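Long-range contacts in beta subunit of photoactivated adenylyl cyclase (PDB 5MBE), which probably makes cyclic AMP from ATP in response to blue light, sensed by a flavin-binding BLUF domain joined to a class III cyclase domain: residues Val152-Phe157 with Gly254-Gly259; Glu197-Ile202 with Met267-Leu272; Val147-Val152 with Gly259-Ser264. All coordinates share one frame; numbering follows the deposited sequence.

Interaction 1 of 3, residues Val152-Phe157 with Gly254-Gly259; sequences VEKIIF and GHVIEG
Val152 and Val256 hold each other by both backbone groups. Val152 N bonds to Val256 O at 2.9 Å, and Val256 N returns a nearly straight bond to Val152 O (N-H...O 179°). This is an antiparallel hydrogen-bonded pair. Two residues on, Lys154 N reaches Gly254 O at 3.3 Å, and the reverse bond from Gly254 N is weak. Between the two pairs, Glu153 and His255 form a non-hydrogen-bonded pair. Their side chains run side by side, with Glu153 CG 3.8 Å from His255 CD2. The other face carries Val152, Lys154 and Val256. Lys154 crosses Val256 at about a right angle and lays CG 3.9 Å from Val256 CG2. Bends at chi3 (87°) and chi4 (67°) then carry NZ on to Glu258, where the salt bridge to OE2 is long, at 3.7 Å. The other carboxylate oxygen, OE1, is taken by His269 and Arg133. Ile156 CD1 meets Val256 CG1 tip to tip. With an alanine in place of Lys154, Val256 CG2 would probably lose its cover and Glu258 OE2 this cationic partner. The pairing joins strands 150-161 and 247-258 of the cyclase-domain sheet. Backbone bonds set the register, while Glu258, shared by Lys154, Arg133 and His269, is likely to stay ionised in its buried setting.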
# COMPACT_ATOMS: atom_id res chain seq x y z
N VAL A 152 -3.04 -20.61 1.26
CA VAL A 152 -2.86 -20.86 2.69
C VAL A 152 -4.21 -20.72 3.39
O VAL A 152 -5.12 -20.04 2.91
CB VAL A 152 -1.83 -19.90 3.32
CG1 VAL A 152 -0.43 -20.25 2.85
CG2 VAL A 152 -2.16 -18.46 2.97
N GLU A 153 -4.32 -21.39 4.53
CA GLU A 153 -5.48 -21.26 5.40
C GLU A 153 -5.22 -20.12 6.37
O GLU A 153 -4.28 -20.19 7.18
CB GLU A 153 -5.75 -22.56 6.15
CG GLU A 153 -5.82 -23.79 5.26
CD GLU A 153 -5.15 -25.00 5.87
OE1 GLU A 153 -5.86 -25.94 6.28
OE2 GLU A 153 -3.90 -25.00 5.95
N LYS A 154 -6.02 -19.06 6.29
CA LYS A 154 -5.82 -17.90 7.14
C LYS A 154 -7.15 -17.46 7.74
O LYS A 154 -8.22 -17.75 7.22
CB LYS A 154 -5.21 -16.73 6.36
CG LYS A 154 -3.84 -17.01 5.79
CD LYS A 154 -3.17 -15.74 5.30
CE LYS A 154 -2.42 -15.05 6.42
NZ LYS A 154 -1.25 -15.86 6.87
N ILE A 155 -7.04 -16.74 8.86
CA ILE A 155 -8.17 -16.06 9.47
C ILE A 155 -8.17 -14.62 8.97
O ILE A 155 -7.17 -13.91 9.12
CB ILE A 155 -8.10 -16.11 11.00
CG1 ILE A 155 -8.23 -17.56 11.48
CG2 ILE A 155 -9.17 -15.23 11.61
CD1 ILE A 155 -7.83 -17.75 12.92
N ILE A 156 -9.28 -14.20 8.37
CA ILE A 156 -9.40 -12.87 7.80
C ILE A 156 -10.05 -11.96 8.83
O ILE A 156 -11.03 -12.35 9.49
CB ILE A 156 -10.21 -12.89 6.49
CG1 ILE A 156 -9.61 -13.92 5.53
CG2 ILE A 156 -10.23 -11.51 5.85
CD1 ILE A 156 -8.15 -13.67 5.21
N PHE A 157 -9.51 -10.76 8.98
CA PHE A 157 -9.96 -9.79 9.98
C PHE A 157 -10.48 -8.54 9.27
O PHE A 157 -9.77 -7.94 8.46
CB PHE A 157 -8.81 -9.42 10.93
CG PHE A 157 -9.15 -8.35 11.93
CD1 PHE A 157 -9.01 -7.01 11.61
CD2 PHE A 157 -9.58 -8.69 13.20
CE1 PHE A 157 -9.32 -6.03 12.53
CE2 PHE A 157 -9.88 -7.71 14.12
CZ PHE A 157 -9.75 -6.38 13.79
N GLY A 254 -10.77 -19.59 6.01
CA GLY A 254 -10.92 -20.29 4.75
C GLY A 254 -9.62 -20.27 3.97
O GLY A 254 -8.60 -19.74 4.43
N HIS A 255 -9.68 -20.87 2.79
CA HIS A 255 -8.53 -20.91 1.90
C HIS A 255 -8.43 -19.60 1.14
O HIS A 255 -9.40 -19.17 0.49
CB HIS A 255 -8.64 -22.08 0.92
CG HIS A 255 -8.71 -23.42 1.59
ND1 HIS A 255 -8.63 -24.60 0.89
CD2 HIS A 255 -8.84 -23.77 2.89
CE1 HIS A 255 -8.71 -25.62 1.73
NE2 HIS A 255 -8.84 -25.14 2.95
N VAL A 256 -7.27 -18.95 1.21
CA VAL A 256 -7.03 -17.71 0.50
C VAL A 256 -5.71 -17.81 -0.24
O VAL A 256 -4.78 -18.49 0.21
CB VAL A 256 -7.03 -16.48 1.44
CG1 VAL A 256 -8.40 -16.29 2.08
CG2 VAL A 256 -5.95 -16.61 2.50
N ILE A 257 -5.64 -17.14 -1.38
CA ILE A 257 -4.42 -17.05 -2.16
C ILE A 257 -3.74 -15.73 -1.81
O ILE A 257 -4.30 -14.65 -2.05
CB ILE A 257 -4.70 -17.15 -3.67
CG1 ILE A 257 -5.30 -18.52 -3.98
CG2 ILE A 257 -3.42 -16.92 -4.47
CD1 ILE A 257 -6.13 -18.54 -5.23
N GLU A 258 -2.56 -15.82 -1.23
CA GLU A 258 -1.81 -14.65 -0.77
C GLU A 258 -0.57 -14.47 -1.62
O GLU A 258 0.17 -15.42 -1.86
CB GLU A 258 -1.44 -14.81 0.71
CG GLU A 258 -0.49 -13.75 1.22
CD GLU A 258 -0.49 -13.66 2.73
OE1 GLU A 258 -0.11 -12.59 3.26
OE2 GLU A 258 -0.88 -14.64 3.39
N GLY A 259 -0.34 -13.23 -2.06
CA GLY A 259 0.84 -12.94 -2.86
C GLY A 259 0.79 -11.54 -3.43
O GLY A 259 -0.12 -10.75 -3.14

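Interaction 2 of 3, residues Glu197-Ile202 with Met267-Leu272; sequences EVTKFI and MDHTLL
Lys200 sends its ammonium across to a strand that is not its neighbour in the sheet and sets it on a backbone carbonyl. NZ bonds to His269 O at 2.9 Å, with the donor tilted 31° from the carbonyl plane. The same nitrogen makes a salt bridge to Asp268 OD2 at 3.2 Å, a weak hydrogen bond. The two side chains come from opposite directions. A bend at chi3 (61°) turns the end of the lysine toward this pair of acceptors. A water also accepts a weak bond from Lys200 NZ. Strands 197-202 and 267-272 both belong to the curled sheet of the cyclase domain, and the axes of the two short segments run at 104° to each other. Thr199 and Lys200 form a classic beta bulge opposite Met207, so both side chains point toward strand 267-272. Thr199 CG2, anti to the backbone N, packs 3.9 Å from His269 O and lies obliquely to the His269 ring, whose NE2 is turned to Glu258 of strand 247-258. The charged pair also serves the dimer: Lys200 NZ bonds to Phe201 O of the second subunit, and Asp268 OD2 accepts from Phe201 N of that subunit.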
# COMPACT_ATOMS: atom_id res chain seq x y z
N GLU A 197 -1.10 -9.46 10.75
CA GLU A 197 -0.57 -8.62 9.69
C GLU A 197 -1.70 -7.79 9.10
O GLU A 197 -2.70 -8.35 8.63
CB GLU A 197 0.09 -9.47 8.59
CG GLU A 197 1.26 -10.30 9.08
CD GLU A 197 1.94 -11.05 7.95
OE1 GLU A 197 3.18 -11.15 7.96
OE2 GLU A 197 1.22 -11.53 7.05
N VAL A 198 -1.55 -6.47 9.15
CA VAL A 198 -2.53 -5.57 8.56
C VAL A 198 -2.32 -5.55 7.05
O VAL A 198 -1.22 -5.25 6.57
CB VAL A 198 -2.43 -4.16 9.15
CG1 VAL A 198 -3.28 -3.18 8.36
CG2 VAL A 198 -2.86 -4.18 10.61
N THR A 199 -3.37 -5.88 6.30
CA THR A 199 -3.26 -5.90 4.84
C THR A 199 -3.33 -4.49 4.26
O THR A 199 -2.41 -4.05 3.57
CB THR A 199 -4.35 -6.79 4.24
OG1 THR A 199 -4.49 -7.97 5.03
CG2 THR A 199 -3.99 -7.18 2.82
N LYS A 200 -4.42 -3.78 4.54
CA LYS A 200 -4.63 -2.44 4.00
C LYS A 200 -5.81 -1.81 4.73
O LYS A 200 -6.48 -2.46 5.54
CB LYS A 200 -4.86 -2.48 2.49
CG LYS A 200 -6.14 -3.20 2.08
CD LYS A 200 -6.07 -3.66 0.63
CE LYS A 200 -4.92 -4.63 0.42
NZ LYS A 200 -4.93 -5.21 -0.95
N PHE A 201 -6.06 -0.54 4.42
CA PHE A 201 -7.23 0.17 4.90
C PHE A 201 -8.17 0.42 3.72
O PHE A 201 -7.72 0.82 2.64
CB PHE A 201 -6.84 1.50 5.55
CG PHE A 201 -5.94 1.35 6.75
CD1 PHE A 201 -6.06 0.26 7.60
CD2 PHE A 201 -4.97 2.30 7.02
CE1 PHE A 201 -5.23 0.13 8.70
CE2 PHE A 201 -4.13 2.17 8.11
CZ PHE A 201 -4.26 1.08 8.95
N ILE A 202 -9.46 0.16 3.92
CA ILE A 202 -10.48 0.33 2.88
C ILE A 202 -11.55 1.23 3.47
O ILE A 202 -12.46 0.74 4.16
CB ILE A 202 -11.06 -1.00 2.42
CG1 ILE A 202 -9.94 -1.95 1.97
CG2 ILE A 202 -12.06 -0.78 1.30
CD1 ILE A 202 -10.33 -3.41 2.02
N MET A 267 1.27 -2.58 -8.31
CA MET A 267 1.42 -3.83 -7.57
C MET A 267 0.73 -3.68 -6.23
O MET A 267 0.68 -2.59 -5.66
CB MET A 267 2.90 -4.19 -7.37
CG MET A 267 3.59 -4.69 -8.63
SD MET A 267 2.92 -6.26 -9.19
CE MET A 267 3.15 -7.24 -7.71
N ASP A 268 0.19 -4.79 -5.73
CA ASP A 268 -0.50 -4.79 -4.44
C ASP A 268 -0.40 -6.18 -3.81
O ASP A 268 -0.37 -7.19 -4.51
CB ASP A 268 -1.97 -4.39 -4.57
CG ASP A 268 -2.56 -3.89 -3.26
OD1 ASP A 268 -1.90 -4.08 -2.21
OD2 ASP A 268 -3.67 -3.31 -3.26
N HIS A 269 -0.35 -6.21 -2.48
CA HIS A 269 -0.46 -7.45 -1.72
C HIS A 269 -1.93 -7.71 -1.47
O HIS A 269 -2.60 -6.90 -0.81
CB HIS A 269 0.31 -7.39 -0.40
CG HIS A 269 0.27 -8.66 0.39
ND1 HIS A 269 0.95 -9.80 -0.00
CD2 HIS A 269 -0.36 -8.98 1.54
CE1 HIS A 269 0.74 -10.76 0.88
NE2 HIS A 269 -0.05 -10.29 1.83
N THR A 270 -2.44 -8.82 -1.99
CA THR A 270 -3.87 -9.09 -1.92
C THR A 270 -4.11 -10.53 -1.51
O THR A 270 -3.23 -11.39 -1.59
CB THR A 270 -4.58 -8.79 -3.25
OG1 THR A 270 -5.99 -8.70 -3.02
CG2 THR A 270 -4.31 -9.91 -4.25
N LEU A 271 -5.34 -10.77 -1.05
CA LEU A 271 -5.79 -12.07 -0.58
C LEU A 271 -7.03 -12.46 -1.37
O LEU A 271 -8.04 -11.75 -1.34
CB LEU A 271 -6.09 -12.03 0.93
CG LEU A 271 -4.99 -12.38 1.94
CD1 LEU A 271 -3.67 -11.67 1.66
CD2 LEU A 271 -5.48 -12.06 3.35
N LEU A 272 -6.96 -13.59 -2.07
CA LEU A 272 -8.06 -14.06 -2.91
C LEU A 272 -8.77 -15.22 -2.23
O LEU A 272 -8.18 -16.28 -2.04
CB LEU A 272 -7.57 -14.50 -4.29
CG LEU A 272 -6.82 -13.54 -5.21
CD1 LEU A 272 -6.73 -14.19 -6.58
CD2 LEU A 272 -7.51 -12.19 -5.28
O HOH W 1 -6.86 -7.92 -0.41

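Interaction 3 of 3, residues Val147-Val152 with Gly259-Ser264; sequences VEPQLV and GNMGSS
The contact lies where the cyclase-domain chain turns a corner at Gly259, between strand 247-258 and the short strand 260-262. The segment leading into strand 150-161 passes over this corner. Pro149 carries the apolar part. Its CB sits 4.0 Å from Gly259 CA, and its CG is 4.2 Å from the same atom. The alpha carbons of the two residues are only 4.1 Å apart. A beta carbon on Gly259 would point toward Pro149 and run into its CB, so the glycine lets the two backbones come this close. Beyond the corner, Pro149 CG comes within 4.5 Å of Met261 SD, a loose apolar contact. The proline ring thus spans the turn from Gly259 to Met261.

The polar part is made through a water. It donates to Val147 O at 2.6 Å and accepts from Asn260 N at 3.1 Å. Asn260 ND2 lies near the same site, 4.0 Å from Val147 CB. CG of Asn260 lies beside the backbone N (chi1 -38°), roughly opposite the carbonyl carbon. This, with the amide's own turn, brings ND2 near Val147. The carbonyl end of this amide, OD1, bonds to Tyr129 of the second subunit. Pro149 also packs on Val177 of that subunit, and Met261 on Asn181, so the corner lies at the dimer interface. The two segments share no direct hydrogen bond. Close fit at the glycine and one bridging water join them, so the contact rests mainly on shape and a bound water.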
# COMPACT_ATOMS: atom_id res chain seq x y z
N VAL A 147 8.43 -13.60 -5.14
CA VAL A 147 7.72 -14.63 -4.38
C VAL A 147 6.47 -15.04 -5.15
O VAL A 147 5.67 -14.19 -5.57
CB VAL A 147 7.36 -14.13 -2.98
CG1 VAL A 147 6.70 -15.23 -2.17
CG2 VAL A 147 8.60 -13.60 -2.27
N GLU A 148 6.30 -16.34 -5.35
CA GLU A 148 5.10 -16.83 -6.01
C GLU A 148 3.95 -16.92 -5.01
O GLU A 148 4.15 -17.32 -3.86
CB GLU A 148 5.35 -18.20 -6.64
CG GLU A 148 6.26 -18.19 -7.86
CD GLU A 148 5.61 -17.55 -9.07
OE1 GLU A 148 5.52 -16.31 -9.13
OE2 GLU A 148 5.18 -18.30 -9.98
N PRO A 149 2.73 -16.55 -5.42
CA PRO A 149 1.59 -16.62 -4.50
C PRO A 149 1.30 -18.05 -4.08
O PRO A 149 1.43 -18.99 -4.86
CB PRO A 149 0.44 -16.03 -5.32
CG PRO A 149 1.10 -15.20 -6.38
CD PRO A 149 2.37 -15.93 -6.71
N GLN A 150 0.91 -18.21 -2.82
CA GLN A 150 0.62 -19.51 -2.24
C GLN A 150 -0.81 -19.54 -1.71
O GLN A 150 -1.37 -18.52 -1.30
CB GLN A 150 1.59 -19.84 -1.10
CG GLN A 150 2.99 -20.22 -1.56
CD GLN A 150 3.05 -21.60 -2.19
OE1 GLN A 150 2.08 -22.36 -2.15
NE2 GLN A 150 4.20 -21.93 -2.78
N LEU A 151 -1.39 -20.74 -1.72
CA LEU A 151 -2.70 -20.97 -1.12
C LEU A 151 -2.49 -21.40 0.33
O LEU A 151 -1.84 -22.41 0.60
CB LEU A 151 -3.47 -22.04 -1.89
CG LEU A 151 -4.85 -22.40 -1.34
CD1 LEU A 151 -5.83 -21.26 -1.52
CD2 LEU A 151 -5.36 -23.67 -2.00
N VAL A 152 -3.04 -20.61 1.26
CA VAL A 152 -2.86 -20.86 2.69
C VAL A 152 -4.21 -20.72 3.39
O VAL A 152 -5.12 -20.04 2.91
CB VAL A 152 -1.83 -19.90 3.32
CG1 VAL A 152 -0.43 -20.25 2.85
CG2 VAL A 152 -2.16 -18.46 2.97
N GLY A 259 -0.34 -13.23 -2.06
CA GLY A 259 0.84 -12.94 -2.86
C GLY A 259 0.79 -11.54 -3.43
O GLY A 259 -0.12 -10.75 -3.14
N ASN A 260 1.79 -11.25 -4.25
CA ASN A 260 1.95 -9.95 -4.89
C ASN A 260 1.38 -10.04 -6.29
O ASN A 260 1.80 -10.89 -7.09
CB ASN A 260 3.43 -9.55 -4.92
CG ASN A 260 4.18 -9.96 -3.67
OD1 ASN A 260 4.09 -9.29 -2.64
ND2 ASN A 260 4.94 -11.05 -3.75
N MET A 261 0.42 -9.16 -6.59
CA MET A 261 -0.39 -9.26 -7.80
C MET A 261 -0.51 -7.89 -8.46
O MET A 261 -0.35 -6.85 -7.82
CB MET A 261 -1.76 -9.84 -7.47
CG MET A 261 -1.70 -10.96 -6.46
SD MET A 261 -2.39 -12.49 -7.09
CE MET A 261 -4.09 -12.02 -7.37
N GLY A 262 -0.80 -7.91 -9.76
CA GLY A 262 -0.90 -6.68 -10.53
C GLY A 262 -0.04 -6.67 -11.78
O GLY A 262 0.03 -7.67 -12.49
N SER A 263 0.59 -5.54 -12.08
CA SER A 263 1.50 -5.45 -13.22
C SER A 263 2.61 -4.46 -12.87
O SER A 263 2.78 -4.08 -11.70
CB SER A 263 0.74 -5.04 -14.49
OG SER A 263 0.15 -3.76 -14.35
N SER A 264 3.37 -4.04 -13.88
CA SER A 264 4.41 -3.04 -13.65
C SER A 264 3.81 -1.68 -13.31
O SER A 264 4.43 -0.89 -12.60
CB SER A 264 5.32 -2.93 -14.88
OG SER A 264 4.60 -2.54 -16.03
O HOH W 2 3.82 -13.62 -3.90

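How the interactions relate
One curled sheet holds all three contacts; along the chain, interaction 1 is nested inside interaction 3, and interaction 2 crosses both. Strand 247-258 of interaction 1 leads through Gly259 into strand 260-262 of interaction 3, which pairs with strand 267-272 of interaction 2. Interactions 1 and 3 share Val152 and Gly259, and Glu258 N bonds to Gln150 O at 3.0 Å. Interactions 1 and 2 meet where Glu258 OE1 lies 2.7 Å from His269 NE2 and Ile257 N 2.8 Å from Leu272 O. Interactions 2 and 3 join through Met261 N and Asp268 O, 3.0 Å apart, and both reach the second subunit. The centre of interaction 2 is about 11 Å from those of the other two.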